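Local coordinates for NUDIX hydrolase (Jonesia denitrificans, PDB 4KTB), which is of unknown function but belongs to the NUDIX hydrolase superfamily and possibly acts as an asymmetric diadenosine tetraphosphate hydrolase, at residues R91-D96 with A101-P106. Sequence-based numbering, arbitrary orientation.
Sequences RHIEKD and ALPSIP
I93 on helix 85-97 meets P103 and A101 of the following loop through a single methyl group. Its CG2 comes in obliquely at the CB-CG-CD rim of the P103 ring, with I93 CG2 3.7 Å from P103 CG and the CB and CD of P103 only slightly farther. The CB of A101 approaches I93 CG2 at 4.1 Å. Both loop residues turn their CB bonds toward the helix, whereas L102 between them points away. In I93, CG1 stands beside the backbone N (chi1 -67°), which leaves CG2 anti to that N and directed at the loop. The side chains of I93 and P103 run past each other in opposite senses. No hydrogen bond joins the segments, and the junction is small and wholly apolar. Further along the loop, I105 comes back to the helix one to two turns earlier, against R86, L89 and V90. Helix 85-97 probably takes the place of the NUDIX helix of this fold. The loop leads from it toward strand 113-118, and I93 also packs on A44 of strand 39-49 as P103 rests on V140 of strand 133-141, two parallel neighbours in the mixed sheet against which the helix packs.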
ATOM      1  N   ARG A  91     -21.348  -1.090   7.066  1.00  9.40           N
ATOM      2  CA  ARG A  91     -22.697  -0.605   6.834  1.00  8.59           C
ATOM      3  C   ARG A  91     -23.094  -0.691   5.370  1.00 11.48           C
ATOM      4  O   ARG A  91     -24.221  -1.027   5.048  1.00  9.22           O
ATOM      5  CB  ARG A  91     -22.809   0.836   7.322  1.00  8.41           C
ATOM      6  CG  ARG A  91     -24.175   1.428   7.160  1.00 14.58           C
ATOM      7  CD  ARG A  91     -24.290   2.750   7.897  1.00 15.69           C
ATOM      8  NE  ARG A  91     -23.331   3.730   7.401  1.00 15.54           N
ATOM      9  CZ  ARG A  91     -23.545   4.509   6.351  1.00 15.00           C
ATOM     10  NH1 ARG A  91     -24.686   4.411   5.680  1.00 12.96           N
ATOM     11  NH2 ARG A  91     -22.616   5.376   5.977  1.00 16.11           N
ATOM     12  N   HIS A  92     -22.166  -0.397   4.473  1.00  8.00           N
ATOM     13  CA  HIS A  92     -22.523  -0.323   3.056  1.00 10.02           C
ATOM     14  C   HIS A  92     -22.595  -1.709   2.459  1.00 10.68           C
ATOM     15  O   HIS A  92     -23.370  -1.961   1.541  1.00 14.66           O
ATOM     16  CB  HIS A  92     -21.570   0.605   2.275  1.00  8.58           C
ATOM     17  CG  HIS A  92     -21.841   2.061   2.500  1.00  9.24           C
ATOM     18  ND1 HIS A  92     -22.958   2.693   2.000  1.00 13.37           N
ATOM     19  CD2 HIS A  92     -21.157   3.004   3.196  1.00  8.96           C
ATOM     20  CE1 HIS A  92     -22.951   3.962   2.371  1.00 16.56           C
ATOM     21  NE2 HIS A  92     -21.869   4.176   3.099  1.00  7.02           N
ATOM     22  N   ILE A  93     -21.799  -2.618   3.006  1.00 10.87           N
ATOM     23  CA  ILE A  93     -21.850  -4.008   2.574  1.00 11.53           C
ATOM     24  C   ILE A  93     -23.181  -4.656   2.959  1.00 14.91           C
ATOM     25  O   ILE A  93     -23.820  -5.322   2.142  1.00 15.36           O
ATOM     26  CB  ILE A  93     -20.677  -4.814   3.158  1.00 13.08           C
ATOM     27  CG1 ILE A  93     -19.356  -4.333   2.565  1.00 13.91           C
ATOM     28  CG2 ILE A  93     -20.835  -6.297   2.874  1.00 15.32           C
ATOM     29  CD1 ILE A  93     -19.079  -4.875   1.169  1.00 16.16           C
ATOM     30  N   GLU A  94     -23.596  -4.462   4.204  1.00 13.00           N
ATOM     31  CA  GLU A  94     -24.871  -4.987   4.666  1.00 14.52           C
ATOM     32  C   GLU A  94     -26.003  -4.397   3.830  1.00 15.55           C
ATOM     33  O   GLU A  94     -26.886  -5.112   3.370  1.00 13.95           O
ATOM     34  CB  GLU A  94     -25.053  -4.620   6.137  1.00 15.96           C
ATOM     35  CG  GLU A  94     -26.010  -5.494   6.889  1.00 23.73           C
ATOM     36  CD  GLU A  94     -27.422  -4.973   6.849  1.00 30.68           C
ATOM     37  OE1 GLU A  94     -27.603  -3.780   6.535  1.00 33.67           O
ATOM     38  OE2 GLU A  94     -28.358  -5.752   7.139  1.00 33.01           O
ATOM     39  N   LYS A  95     -25.943  -3.085   3.623  1.00 16.41           N
ATOM     40  CA  LYS A  95     -26.958  -2.330   2.889  1.00 17.64           C
ATOM     41  C   LYS A  95     -27.194  -2.803   1.456  1.00 16.44           C
ATOM     42  O   LYS A  95     -28.328  -2.806   0.985  1.00 15.22           O
ATOM     43  CB  LYS A  95     -26.596  -0.838   2.889  1.00 20.87           C
ATOM     44  CG  LYS A  95     -27.487   0.045   2.038  1.00 20.89           C
ATOM     45  CD  LYS A  95     -27.179   1.514   2.288  1.00 24.05           C
ATOM     46  CE  LYS A  95     -27.862   2.389   1.261  1.00 24.05           C
ATOM     47  NZ  LYS A  95     -27.532   1.909  -0.106  1.00 26.53           N
ATOM     48  N   ASP A  96     -26.134  -3.200   0.759  1.00 14.66           N
ATOM     49  CA  ASP A  96     -26.257  -3.591  -0.652  1.00 15.01           C
ATOM     50  C   ASP A  96     -26.375  -5.111  -0.860  1.00 17.06           C
ATOM     51  O   ASP A  96     -26.964  -5.565  -1.840  1.00 19.64           O
ATOM     52  CB  ASP A  96     -25.069  -3.035  -1.471  1.00 14.07           C
ATOM     53  CG  ASP A  96     -25.320  -1.632  -2.021  1.00 15.97           C
ATOM     54  OD1 ASP A  96     -26.462  -1.331  -2.418  1.00 16.19           O
ATOM     55  OD2 ASP A  96     -24.369  -0.825  -2.067  1.00 18.13           O
ATOM     56  N   ALA A 101     -23.569 -11.357   4.277  1.00 16.65           N
ATOM     57  CA  ALA A 101     -22.541 -11.399   3.235  1.00 17.62           C
ATOM     58  C   ALA A 101     -21.184 -11.806   3.797  1.00 15.16           C
ATOM     59  O   ALA A 101     -20.328 -12.309   3.079  1.00 15.58           O
ATOM     60  CB  ALA A 101     -22.438 -10.058   2.539  1.00 14.58           C
ATOM     61  N   LEU A 102     -21.008 -11.575   5.092  1.00 15.16           N
ATOM     62  CA  LEU A 102     -19.765 -11.897   5.788  1.00 16.65           C
ATOM     63  C   LEU A 102     -18.533 -11.317   5.106  1.00 11.72           C
ATOM     64  O   LEU A 102     -17.652 -12.059   4.670  1.00 15.72           O
ATOM     65  CB  LEU A 102     -19.581 -13.411   5.907  1.00 19.27           C
ATOM     66  CG  LEU A 102     -20.675 -14.238   6.572  1.00 19.10           C
ATOM     67  CD1 LEU A 102     -20.288 -15.719   6.581  1.00 15.38           C
ATOM     68  CD2 LEU A 102     -20.922 -13.729   7.981  1.00 17.76           C
ATOM     69  N   PRO A 103     -18.464  -9.989   5.019  1.00 10.90           N
ATOM     70  CA  PRO A 103     -17.285  -9.380   4.407  1.00 10.25           C
ATOM     71  C   PRO A 103     -16.049  -9.572   5.290  1.00 12.84           C
ATOM     72  O   PRO A 103     -16.176  -9.668   6.519  1.00 10.64           O
ATOM     73  CB  PRO A 103     -17.654  -7.897   4.377  1.00 14.32           C
ATOM     74  CG  PRO A 103     -18.663  -7.730   5.502  1.00 12.95           C
ATOM     75  CD  PRO A 103     -19.463  -8.986   5.432  1.00 11.23           C
ATOM     76  N   SER A 104     -14.874  -9.633   4.670  1.00 12.56           N
ATOM     77  CA  SER A 104     -13.627  -9.510   5.412  1.00 12.75           C
ATOM     78  C   SER A 104     -13.109  -8.080   5.304  1.00 14.14           C
ATOM     79  O   SER A 104     -12.408  -7.734   4.354  1.00 15.05           O
ATOM     80  CB  SER A 104     -12.584 -10.484   4.886  1.00 15.56           C
ATOM     81  OG  SER A 104     -12.971 -11.814   5.153  1.00 14.82           O
ATOM     82  N   ILE A 105     -13.482  -7.246   6.268  1.00  9.06           N
ATOM     83  CA  ILE A 105     -12.985  -5.877   6.308  1.00 12.15           C
ATOM     84  C   ILE A 105     -11.483  -5.909   6.569  1.00 10.53           C
ATOM     85  O   ILE A 105     -11.032  -6.587   7.479  1.00 15.23           O
ATOM     86  CB  ILE A 105     -13.690  -5.059   7.398  1.00 16.26           C
ATOM     87  CG1 ILE A 105     -15.206  -5.245   7.303  1.00 18.18           C
ATOM     88  CG2 ILE A 105     -13.335  -3.572   7.287  1.00 13.36           C
ATOM     89  CD1 ILE A 105     -15.841  -4.678   6.020  1.00 17.31           C
ATOM     90  N   PRO A 106     -10.702  -5.178   5.760  1.00 12.34           N
ATOM     91  CA  PRO A 106      -9.254  -5.264   5.936  1.00  8.17           C
ATOM     92  C   PRO A 106      -8.872  -4.718   7.291  1.00 13.11           C
ATOM     93  O   PRO A 106      -9.477  -3.758   7.771  1.00 16.64           O
ATOM     94  CB  PRO A 106      -8.699  -4.342   4.841  1.00  8.10           C
ATOM     95  CG  PRO A 106      -9.831  -4.035   3.940  1.00 10.81           C
ATOM     96  CD  PRO A 106     -11.076  -4.174   4.753  1.00 10.68           C
TER